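Local atomic coordinates of conserved hypothetical protein VT76 (PDB entry 1RCU), a protein that is of unknown function but belongs to the SLOG superfamily of Rossmann-like proteins, whose members probably bind nucleotides or related ligands. Residues K24-V35 with Y59-M70; C47-K56 with V69-A80. All blocks are in the same frame, centred on the assembly; numbering follows the deposited sequence.

Interaction 1 of 2, residues K24-V35 with Y59-M70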
loop_
_atom_site.group_PDB
_atom_site.type_symbol
_atom_site.label_atom_id
_atom_site.label_comp_id
_atom_site.label_asym_id
_atom_site.label_seq_id
_atom_site.Cartn_x
_atom_site.Cartn_y
_atom_site.Cartn_z
ATOM N N LYS A 24 5.107 24.293 -9.399
ATOM C CA LYS A 24 5.667 23.145 -10.111
ATOM C C LYS A 24 6.454 22.250 -9.154
ATOM O O LYS A 24 7.327 22.717 -8.417
ATOM C CB LYS A 24 6.592 23.605 -11.236
ATOM C CG LYS A 24 6.761 22.576 -12.337
ATOM C CD LYS A 24 7.422 23.198 -13.555
ATOM C CE LYS A 24 6.685 22.851 -14.839
ATOM N NZ LYS A 24 7.253 23.595 -16.004
ATOM N N LYS A 25 6.147 20.960 -9.184
ATOM C CA LYS A 25 6.789 20.000 -8.306
ATOM C C LYS A 25 7.847 19.123 -8.974
ATOM O O LYS A 25 7.550 18.417 -9.938
ATOM C CB LYS A 25 5.739 19.074 -7.695
ATOM C CG LYS A 25 4.819 19.672 -6.662
ATOM C CD LYS A 25 3.968 18.549 -6.084
ATOM C CE LYS A 25 2.947 19.032 -5.053
ATOM N NZ LYS A 25 2.169 17.909 -4.421
ATOM N N VAL A 26 9.077 19.155 -8.468
ATOM C CA VAL A 26 10.089 18.274 -9.033
ATOM C C VAL A 26 10.558 17.302 -7.958
ATOM O O VAL A 26 10.819 17.676 -6.804
ATOM C CB VAL A 26 11.314 19.031 -9.647
ATOM C CG1 VAL A 26 10.871 20.364 -10.206
ATOM C CG2 VAL A 26 12.428 19.185 -8.638
ATOM N N VAL A 27 10.616 16.039 -8.344
ATOM C CA VAL A 27 11.045 14.978 -7.461
ATOM C C VAL A 27 12.498 14.658 -7.825
ATOM O O VAL A 27 12.823 14.532 -9.006
ATOM C CB VAL A 27 10.141 13.722 -7.671
ATOM C CG1 VAL A 27 10.839 12.473 -7.176
ATOM C CG2 VAL A 27 8.796 13.907 -6.950
ATOM N N VAL A 28 13.376 14.583 -6.826
ATOM C CA VAL A 28 14.767 14.242 -7.092
ATOM C C VAL A 28 15.077 12.951 -6.351
ATOM O O VAL A 28 14.720 12.784 -5.182
ATOM C CB VAL A 28 15.779 15.376 -6.670
ATOM C CG1 VAL A 28 15.328 16.723 -7.233
ATOM C CG2 VAL A 28 15.913 15.444 -5.169
ATOM N N VAL A 29 15.717 12.026 -7.059
ATOM C CA VAL A 29 16.085 10.732 -6.505
ATOM C C VAL A 29 17.586 10.493 -6.702
ATOM O O VAL A 29 18.202 11.066 -7.596
ATOM C CB VAL A 29 15.276 9.590 -7.191
ATOM C CG1 VAL A 29 13.787 9.829 -7.012
ATOM C CG2 VAL A 29 15.615 9.519 -8.655
ATOM N N GLY A 30 18.164 9.643 -5.865
ATOM C CA GLY A 30 19.585 9.349 -5.968
ATOM C C GLY A 30 20.103 8.484 -4.836
ATOM O O GLY A 30 19.328 8.002 -4.025
ATOM N N TYR A 31 21.418 8.295 -4.780
ATOM C CA TYR A 31 22.051 7.469 -3.746
ATOM C C TYR A 31 21.589 7.802 -2.349
ATOM O O TYR A 31 21.260 8.951 -2.056
ATOM C CB TYR A 31 23.564 7.668 -3.725
ATOM C CG TYR A 31 24.355 7.201 -4.914
ATOM C CD1 TYR A 31 24.494 5.836 -5.220
ATOM C CD2 TYR A 31 25.084 8.122 -5.657
ATOM C CE1 TYR A 31 25.362 5.416 -6.244
ATOM C CE2 TYR A 31 25.950 7.719 -6.665
ATOM C CZ TYR A 31 26.086 6.379 -6.956
ATOM O OH TYR A 31 26.947 6.039 -7.972
ATOM N N SER A 32 21.569 6.793 -1.487
ATOM C CA SER A 32 21.254 7.018 -0.083
ATOM C C SER A 32 22.593 6.694 0.577
ATOM O O SER A 32 23.579 6.494 -0.120
ATOM C CB SER A 32 20.146 6.086 0.421
ATOM O OG SER A 32 20.488 4.712 0.264
ATOM N N GLY A 33 22.654 6.668 1.902
ATOM C CA GLY A 33 23.925 6.378 2.541
ATOM C C GLY A 33 24.580 7.603 3.159
ATOM O O GLY A 33 24.100 8.717 2.972
ATOM N N PRO A 34 25.701 7.438 3.883
ATOM C CA PRO A 34 26.320 8.618 4.487
ATOM C C PRO A 34 26.778 9.684 3.500
ATOM O O PRO A 34 27.472 9.423 2.521
ATOM C CB PRO A 34 27.465 8.029 5.297
ATOM C CG PRO A 34 27.935 6.951 4.409
ATOM C CD PRO A 34 26.638 6.301 3.917
ATOM N N VAL A 35 26.366 10.904 3.798
ATOM C CA VAL A 35 26.663 12.066 2.989
ATOM C C VAL A 35 28.159 12.397 2.904
ATOM O O VAL A 35 28.620 12.981 1.925
ATOM C CB VAL A 35 25.839 13.269 3.530
ATOM C CG1 VAL A 35 26.653 14.534 3.537
ATOM C CG2 VAL A 35 24.600 13.455 2.679
ATOM N N TYR A 59 10.520 26.154 -7.470
ATOM C CA TYR A 59 9.924 24.821 -7.556
ATOM C C TYR A 59 9.787 24.190 -6.164
ATOM O O TYR A 59 10.615 24.425 -5.278
ATOM C CB TYR A 59 10.776 23.874 -8.427
ATOM C CG TYR A 59 10.991 24.324 -9.852
ATOM C CD1 TYR A 59 9.911 24.550 -10.705
ATOM C CD2 TYR A 59 12.280 24.531 -10.350
ATOM C CE1 TYR A 59 10.103 24.977 -12.021
ATOM C CE2 TYR A 59 12.489 24.955 -11.674
ATOM C CZ TYR A 59 11.395 25.176 -12.500
ATOM O OH TYR A 59 11.605 25.596 -13.798
ATOM N N LEU A 60 8.742 23.387 -5.990
ATOM C CA LEU A 60 8.506 22.679 -4.738
ATOM C C LEU A 60 9.245 21.338 -4.869
ATOM O O LEU A 60 8.945 20.559 -5.770
ATOM C CB LEU A 60 7.003 22.459 -4.538
ATOM C CG LEU A 60 6.599 21.753 -3.256
ATOM C CD1 LEU A 60 7.223 22.455 -2.057
ATOM C CD2 LEU A 60 5.090 21.741 -3.165
ATOM N N VAL A 61 10.201 21.073 -3.977
ATOM C CA VAL A 61 10.985 19.845 -4.067
ATOM C C VAL A 61 10.559 18.676 -3.173
ATOM O O VAL A 61 10.275 18.842 -1.988
ATOM C CB VAL A 61 12.496 20.152 -3.840
ATOM C CG1 VAL A 61 13.339 18.894 -4.072
ATOM C CG2 VAL A 61 12.951 21.266 -4.800
ATOM N N PHE A 62 10.501 17.491 -3.775
ATOM C CA PHE A 62 10.145 16.246 -3.078
ATOM C C PHE A 62 11.263 15.224 -3.248
ATOM O O PHE A 62 11.881 15.150 -4.311
ATOM C CB PHE A 62 8.894 15.596 -3.678
ATOM C CG PHE A 62 7.618 16.233 -3.275
ATOM C CD1 PHE A 62 7.275 17.485 -3.759
ATOM C CD2 PHE A 62 6.752 15.581 -2.405
ATOM C CE1 PHE A 62 6.078 18.084 -3.392
ATOM C CE2 PHE A 62 5.538 16.167 -2.019
ATOM C CZ PHE A 62 5.201 17.424 -2.512
ATOM N N ASN A 63 11.495 14.428 -2.209
ATOM C CA ASN A 63 12.494 13.374 -2.258
ATOM C C ASN A 63 12.199 12.296 -1.215
ATOM O O ASN A 63 11.340 12.479 -0.352
ATOM C CB ASN A 63 13.910 13.951 -2.066
ATOM C CG ASN A 63 14.094 14.647 -0.738
ATOM O OD1 ASN A 63 13.841 14.075 0.320
ATOM N ND2 ASN A 63 14.551 15.886 -0.786
ATOM N N GLY A 64 12.918 11.180 -1.311
ATOM C CA GLY A 64 12.743 10.059 -0.400
ATOM C C GLY A 64 13.063 10.305 1.064
ATOM O O GLY A 64 13.046 9.365 1.853
ATOM N N GLY A 65 13.388 11.552 1.406
ATOM C CA GLY A 65 13.653 11.947 2.784
ATOM C C GLY A 65 14.828 11.423 3.597
ATOM O O GLY A 65 15.055 11.915 4.705
ATOM N N ARG A 66 15.575 10.448 3.088
ATOM C CA ARG A 66 16.693 9.896 3.848
ATOM C C ARG A 66 17.966 10.742 3.748
ATOM O O ARG A 66 17.916 11.965 3.637
ATOM C CB ARG A 66 17.000 8.478 3.360
ATOM C CG ARG A 66 15.797 7.574 3.184
ATOM C CD ARG A 66 15.466 6.766 4.442
ATOM N NE ARG A 66 16.621 6.086 5.051
ATOM C CZ ARG A 66 17.468 5.273 4.422
ATOM N NH1 ARG A 66 17.325 5.010 3.132
ATOM N NH2 ARG A 66 18.464 4.712 5.099
ATOM N N ASP A 67 19.105 10.057 3.790
ATOM C CA ASP A 67 20.418 10.693 3.695
ATOM C C ASP A 67 20.896 10.788 2.238
ATOM O O ASP A 67 20.096 10.990 1.315
ATOM C CB ASP A 67 21.447 9.901 4.523
ATOM C CG ASP A 67 21.341 8.384 4.314
ATOM O OD1 ASP A 67 20.875 7.938 3.244
ATOM O OD2 ASP A 67 21.744 7.634 5.229
ATOM N N GLY A 68 22.206 10.653 2.049
ATOM C CA GLY A 68 22.799 10.696 0.720
ATOM C C GLY A 68 22.456 11.904 -0.129
ATOM O O GLY A 68 22.460 13.037 0.355
ATOM N N VAL A 69 22.186 11.657 -1.406
ATOM C CA VAL A 69 21.824 12.721 -2.337
ATOM C C VAL A 69 20.600 13.491 -1.830
ATOM O O VAL A 69 20.541 14.716 -1.944
ATOM C CB VAL A 69 21.506 12.145 -3.755
ATOM C CG1 VAL A 69 20.678 13.132 -4.579
ATOM C CG2 VAL A 69 22.793 11.838 -4.484
HETATM N N MSE A 70 19.633 12.764 -1.271
HETATM C CA MSE A 70 18.407 13.375 -0.753
HETATM C C MSE A 70 18.709 14.445 0.296
HETATM O O MSE A 70 18.111 15.519 0.286
HETATM C CB MSE A 70 17.476 12.308 -0.150
HETATM C CG MSE A 70 16.926 11.276 -1.154
HETATM SE SE MSE A 70 16.329 9.582 -0.336
HETATM C CE MSE A 70 18.087 8.858 0.115
#

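Interaction 2 of 2, residues C47-K56 with V69-A80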
loop_
_atom_site.group_PDB
_atom_site.type_symbol
_atom_site.label_atom_id
_atom_site.label_comp_id
_atom_site.label_asym_id
_atom_site.label_seq_id
_atom_site.Cartn_x
_atom_site.Cartn_y
_atom_site.Cartn_z
ATOM N N CYS A 47 24.852 18.248 -6.039
ATOM C CA CYS A 47 23.636 18.109 -5.235
ATOM C C CYS A 47 23.193 19.441 -4.626
ATOM O O CYS A 47 22.001 19.757 -4.623
ATOM C CB CYS A 47 23.815 17.086 -4.100
ATOM S SG CYS A 47 23.760 15.363 -4.617
ATOM N N LEU A 48 24.152 20.211 -4.106
ATOM C CA LEU A 48 23.852 21.506 -3.497
ATOM C C LEU A 48 23.431 22.506 -4.550
ATOM O O LEU A 48 22.533 23.309 -4.302
ATOM C CB LEU A 48 25.065 22.076 -2.756
ATOM C CG LEU A 48 25.497 21.499 -1.406
ATOM C CD1 LEU A 48 26.742 22.244 -0.917
ATOM C CD2 LEU A 48 24.365 21.618 -0.401
ATOM N N GLU A 49 24.077 22.476 -5.719
ATOM C CA GLU A 49 23.704 23.413 -6.769
ATOM C C GLU A 49 22.294 23.110 -7.234
ATOM O O GLU A 49 21.502 24.020 -7.416
ATOM C CB GLU A 49 24.637 23.362 -7.980
ATOM C CG GLU A 49 24.318 24.484 -8.995
ATOM C CD GLU A 49 25.031 24.328 -10.335
ATOM O OE1 GLU A 49 25.747 23.323 -10.520
ATOM O OE2 GLU A 49 24.857 25.211 -11.206
ATOM N N LEU A 50 21.978 21.832 -7.409
ATOM C CA LEU A 50 20.654 21.439 -7.862
ATOM C C LEU A 50 19.582 21.925 -6.899
ATOM O O LEU A 50 18.572 22.486 -7.318
ATOM C CB LEU A 50 20.567 19.911 -8.019
ATOM C CG LEU A 50 19.158 19.412 -8.370
ATOM C CD1 LEU A 50 18.730 20.005 -9.697
ATOM C CD2 LEU A 50 19.117 17.901 -8.445
ATOM N N GLY A 51 19.822 21.712 -5.608
ATOM C CA GLY A 51 18.875 22.113 -4.583
ATOM C C GLY A 51 18.632 23.605 -4.510
ATOM O O GLY A 51 17.487 24.060 -4.438
ATOM N N ARG A 52 19.715 24.368 -4.530
ATOM C CA ARG A 52 19.627 25.812 -4.464
ATOM C C ARG A 52 18.917 26.374 -5.692
ATOM O O ARG A 52 18.028 27.217 -5.584
ATOM C CB ARG A 52 21.028 26.396 -4.362
ATOM C CG ARG A 52 21.816 25.934 -3.160
ATOM C CD ARG A 52 22.985 26.857 -2.984
ATOM N NE ARG A 52 23.866 26.480 -1.887
ATOM C CZ ARG A 52 25.085 25.981 -2.046
ATOM N NH1 ARG A 52 25.568 25.787 -3.262
ATOM N NH2 ARG A 52 25.832 25.712 -0.988
ATOM N N THR A 53 19.307 25.881 -6.859
ATOM C CA THR A 53 18.728 26.341 -8.101
ATOM C C THR A 53 17.230 26.068 -8.173
ATOM O O THR A 53 16.472 26.897 -8.686
ATOM C CB THR A 53 19.392 25.675 -9.293
ATOM O OG1 THR A 53 20.808 25.884 -9.225
ATOM C CG2 THR A 53 18.845 26.272 -10.603
ATOM N N LEU A 54 16.800 24.915 -7.668
ATOM C CA LEU A 54 15.380 24.587 -7.708
ATOM C C LEU A 54 14.633 25.561 -6.820
ATOM O O LEU A 54 13.575 26.067 -7.188
ATOM C CB LEU A 54 15.137 23.152 -7.245
ATOM C CG LEU A 54 15.670 22.098 -8.223
ATOM C CD1 LEU A 54 15.452 20.704 -7.683
ATOM C CD2 LEU A 54 14.981 22.269 -9.560
ATOM N N ALA A 55 15.196 25.819 -5.642
ATOM C CA ALA A 55 14.593 26.746 -4.696
ATOM C C ALA A 55 14.512 28.135 -5.317
ATOM O O ALA A 55 13.453 28.746 -5.298
ATOM C CB ALA A 55 15.406 26.794 -3.384
ATOM N N LYS A 56 15.622 28.625 -5.875
ATOM C CA LYS A 56 15.652 29.964 -6.471
ATOM C C LYS A 56 14.616 30.125 -7.582
ATOM O O LYS A 56 14.033 31.198 -7.736
ATOM C CB LYS A 56 17.054 30.305 -7.013
ATOM C CG LYS A 56 18.180 30.254 -5.974
ATOM C CD LYS A 56 19.521 30.642 -6.588
ATOM C CE LYS A 56 20.721 30.167 -5.742
ATOM N NZ LYS A 56 21.279 31.133 -4.746
ATOM N N VAL A 69 22.186 11.657 -1.406
ATOM C CA VAL A 69 21.824 12.721 -2.337
ATOM C C VAL A 69 20.600 13.491 -1.830
ATOM O O VAL A 69 20.541 14.716 -1.944
ATOM C CB VAL A 69 21.506 12.145 -3.755
ATOM C CG1 VAL A 69 20.678 13.132 -4.579
ATOM C CG2 VAL A 69 22.793 11.838 -4.484
HETATM N N MSE A 70 19.633 12.764 -1.271
HETATM C CA MSE A 70 18.407 13.375 -0.753
HETATM C C MSE A 70 18.709 14.445 0.296
HETATM O O MSE A 70 18.111 15.519 0.286
HETATM C CB MSE A 70 17.476 12.308 -0.150
HETATM C CG MSE A 70 16.926 11.276 -1.154
HETATM SE SE MSE A 70 16.329 9.582 -0.336
HETATM C CE MSE A 70 18.087 8.858 0.115
ATOM N N GLU A 71 19.654 14.161 1.185
ATOM C CA GLU A 71 20.017 15.100 2.228
ATOM C C GLU A 71 20.664 16.364 1.689
ATOM O O GLU A 71 20.309 17.466 2.086
ATOM C CB GLU A 71 20.964 14.429 3.227
ATOM C CG GLU A 71 21.343 15.310 4.411
ATOM C CD GLU A 71 22.058 14.531 5.497
ATOM O OE1 GLU A 71 21.514 13.486 5.927
ATOM O OE2 GLU A 71 23.155 14.967 5.922
ATOM N N LEU A 72 21.610 16.192 0.774
ATOM C CA LEU A 72 22.340 17.305 0.186
ATOM C C LEU A 72 21.474 18.224 -0.665
ATOM O O LEU A 72 21.611 19.454 -0.622
ATOM C CB LEU A 72 23.500 16.761 -0.642
ATOM C CG LEU A 72 24.466 15.890 0.173
ATOM C CD1 LEU A 72 25.456 15.223 -0.762
ATOM C CD2 LEU A 72 25.188 16.730 1.227
ATOM N N VAL A 73 20.578 17.631 -1.445
ATOM C CA VAL A 73 19.690 18.418 -2.273
ATOM C C VAL A 73 18.777 19.210 -1.336
ATOM O O VAL A 73 18.504 20.395 -1.575
ATOM C CB VAL A 73 18.880 17.513 -3.210
ATOM C CG1 VAL A 73 17.621 18.213 -3.660
ATOM C CG2 VAL A 73 19.739 17.152 -4.424
ATOM N N SER A 74 18.333 18.575 -0.255
ATOM C CA SER A 74 17.472 19.253 0.695
ATOM C C SER A 74 18.194 20.432 1.354
ATOM O O SER A 74 17.636 21.512 1.502
ATOM C CB SER A 74 17.004 18.256 1.738
ATOM O OG SER A 74 16.276 17.213 1.124
ATOM N N GLN A 75 19.440 20.213 1.754
ATOM C CA GLN A 75 20.227 21.272 2.376
ATOM C C GLN A 75 20.270 22.453 1.412
ATOM O O GLN A 75 20.092 23.606 1.799
ATOM C CB GLN A 75 21.653 20.796 2.649
ATOM C CG GLN A 75 22.521 21.772 3.433
ATOM C CD GLN A 75 23.971 21.319 3.477
ATOM O OE1 GLN A 75 24.264 20.191 3.886
ATOM N NE2 GLN A 75 24.882 22.188 3.056
ATOM N N GLY A 76 20.497 22.147 0.142
ATOM C CA GLY A 76 20.567 23.187 -0.864
ATOM C C GLY A 76 19.277 23.960 -1.017
ATOM O O GLY A 76 19.297 25.174 -1.230
ATOM N N VAL A 77 18.150 23.266 -0.907
ATOM C CA VAL A 77 16.862 23.916 -1.049
ATOM C C VAL A 77 16.612 24.830 0.144
ATOM O O VAL A 77 16.212 25.986 -0.016
ATOM C CB VAL A 77 15.719 22.888 -1.148
ATOM C CG1 VAL A 77 14.389 23.611 -1.181
ATOM C CG2 VAL A 77 15.883 22.027 -2.394
ATOM N N ARG A 78 16.858 24.317 1.344
ATOM C CA ARG A 78 16.642 25.105 2.555
ATOM C C ARG A 78 17.601 26.284 2.615
ATOM O O ARG A 78 17.238 27.383 3.036
ATOM C CB ARG A 78 16.813 24.251 3.800
ATOM C CG ARG A 78 15.775 23.174 3.915
ATOM C CD ARG A 78 14.376 23.726 4.093
ATOM N NE ARG A 78 13.862 23.481 5.440
ATOM C CZ ARG A 78 13.915 24.363 6.429
ATOM N NH1 ARG A 78 13.430 24.065 7.626
ATOM N NH2 ARG A 78 14.442 25.552 6.210
ATOM N N GLU A 79 18.835 26.057 2.194
ATOM C CA GLU A 79 19.811 27.132 2.185
ATOM C C GLU A 79 19.240 28.311 1.418
ATOM O O GLU A 79 19.330 29.451 1.860
ATOM C CB GLU A 79 21.094 26.674 1.514
ATOM C CG GLU A 79 22.224 26.443 2.488
ATOM C CD GLU A 79 23.325 25.584 1.910
ATOM O OE1 GLU A 79 23.669 25.771 0.731
ATOM O OE2 GLU A 79 23.855 24.729 2.641
ATOM N N ALA A 80 18.641 28.039 0.267
ATOM C CA ALA A 80 18.060 29.101 -0.531
ATOM C C ALA A 80 16.648 29.509 -0.117
ATOM O O ALA A 80 15.997 30.271 -0.821
ATOM C CB ALA A 80 18.081 28.698 -1.975
#

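Interaction 1 of 2, residues K24-V35 with Y59-M70
K25, V26 and V27 of strand 25-30 pair in parallel with L60, V61 and F62 of strand 60-63, the two short axes approaching to 4.8 Å at an angle of 33°. Four backbone hydrogen bonds stitch them together: L60 N to K24 O, V26 N to L60 O, F62 N to V26 O and V28 N to F62 O. On one face K25 lies alongside L60 and passes F62, its CD 3.5 Å from F62 CE1; the chain, extended beyond CG, carries NZ on to the carbonyl of A101 of the second subunit. V26, on the opposite face with V61, sets CG1 3.9 Å from Y59 CB; at the strand entry K24 CB meets the edge of the Y59 ring. Beyond the strands, Y31 O accepts V69 N at 2.9 Å, and M70 CE packs 3.5 Å from S32 CB. D67, its CG held between backbone N and carbonyl carbon (chi1 45°), turns OD1 to G33 N, 2.6 Å away and above the carboxylate plane. An alanine here removes that acceptor, and the G33 amide would probably be left without its mate and the loop freer to shift. G68 comes so close to Y31 and S32 that a CB would collide with them. These are the two parallel strands of a Rossmann-like beta-alpha-beta unit, the second running into a glycine-rich loop and helix start as in LOG-type relatives.

Interaction 2 of 2, residues C47-K56 with V69-A80
E79 OE1 lies at the edge of the R52 guanidinium, near its plane, while L48 CB covers one face of that group, offset toward the rim. R52 CG stands anti to the carbonyl carbon (chi1 -59°), and the chain, extended from CG to NE, carries the guanidinium out to E79. The salt bridge is side-on, with both nitrogens on a single oxygen: R52 NE is 2.7 Å and R52 NH2 2.8 Å from E79 OE1, the two planes 30° apart. The other oxygen is engaged too, since Q75 NE2 donates to E79 OE2 at 2.8 Å and 163°, a nearly straight bond that should help fix the rotation of the carboxylate. L48 is also a knob in the hole formed by L72, Q75, G76 and E79, its CD2 3.5 Å from L72 O. The helices come closest where glycine meets glycine: G51 CA and G76 CA are 4.2 Å apart, and the short axes 6.6 Å apart. A CB on either residue would strike a carbonyl of the opposite helix, and G51 CA instead makes a CA-H...O contact with V73 O. C47 CB presses on L72 CB at 3.5 Å, its SG reaching the methyls of V69; at the far end A55 CB meets A80 CB at 3.6 Å. The pair packs on part of one side of the sheet: L50, L54 and V73 touch V28 of strand 25-30, L50 also reaches strand 121-125, and E49 and T53 touch V182 of helix 182-190.

In the fold
Interactions 1 and 2 have centres 9 Å apart and interlock along the chain, their segments alternating: strand 25-30, helix 44-56, strand 60-63, helix 68-79. Interaction 1 joins the strands, central members of a parallel seven-stranded sheet, and the loops that follow them; interaction 2 joins the helices that come next and lie on one side of it. They share V69 and M70 at the start of helix 68-79. Sheet and helix layer also meet directly, through a probable hydrogen bond from N63 ND2 to S74 OG and packing of V26 on L54. The two layers are thereby packed together, a worked example of one complete beta-alpha-beta crossover and the helix that begins the next.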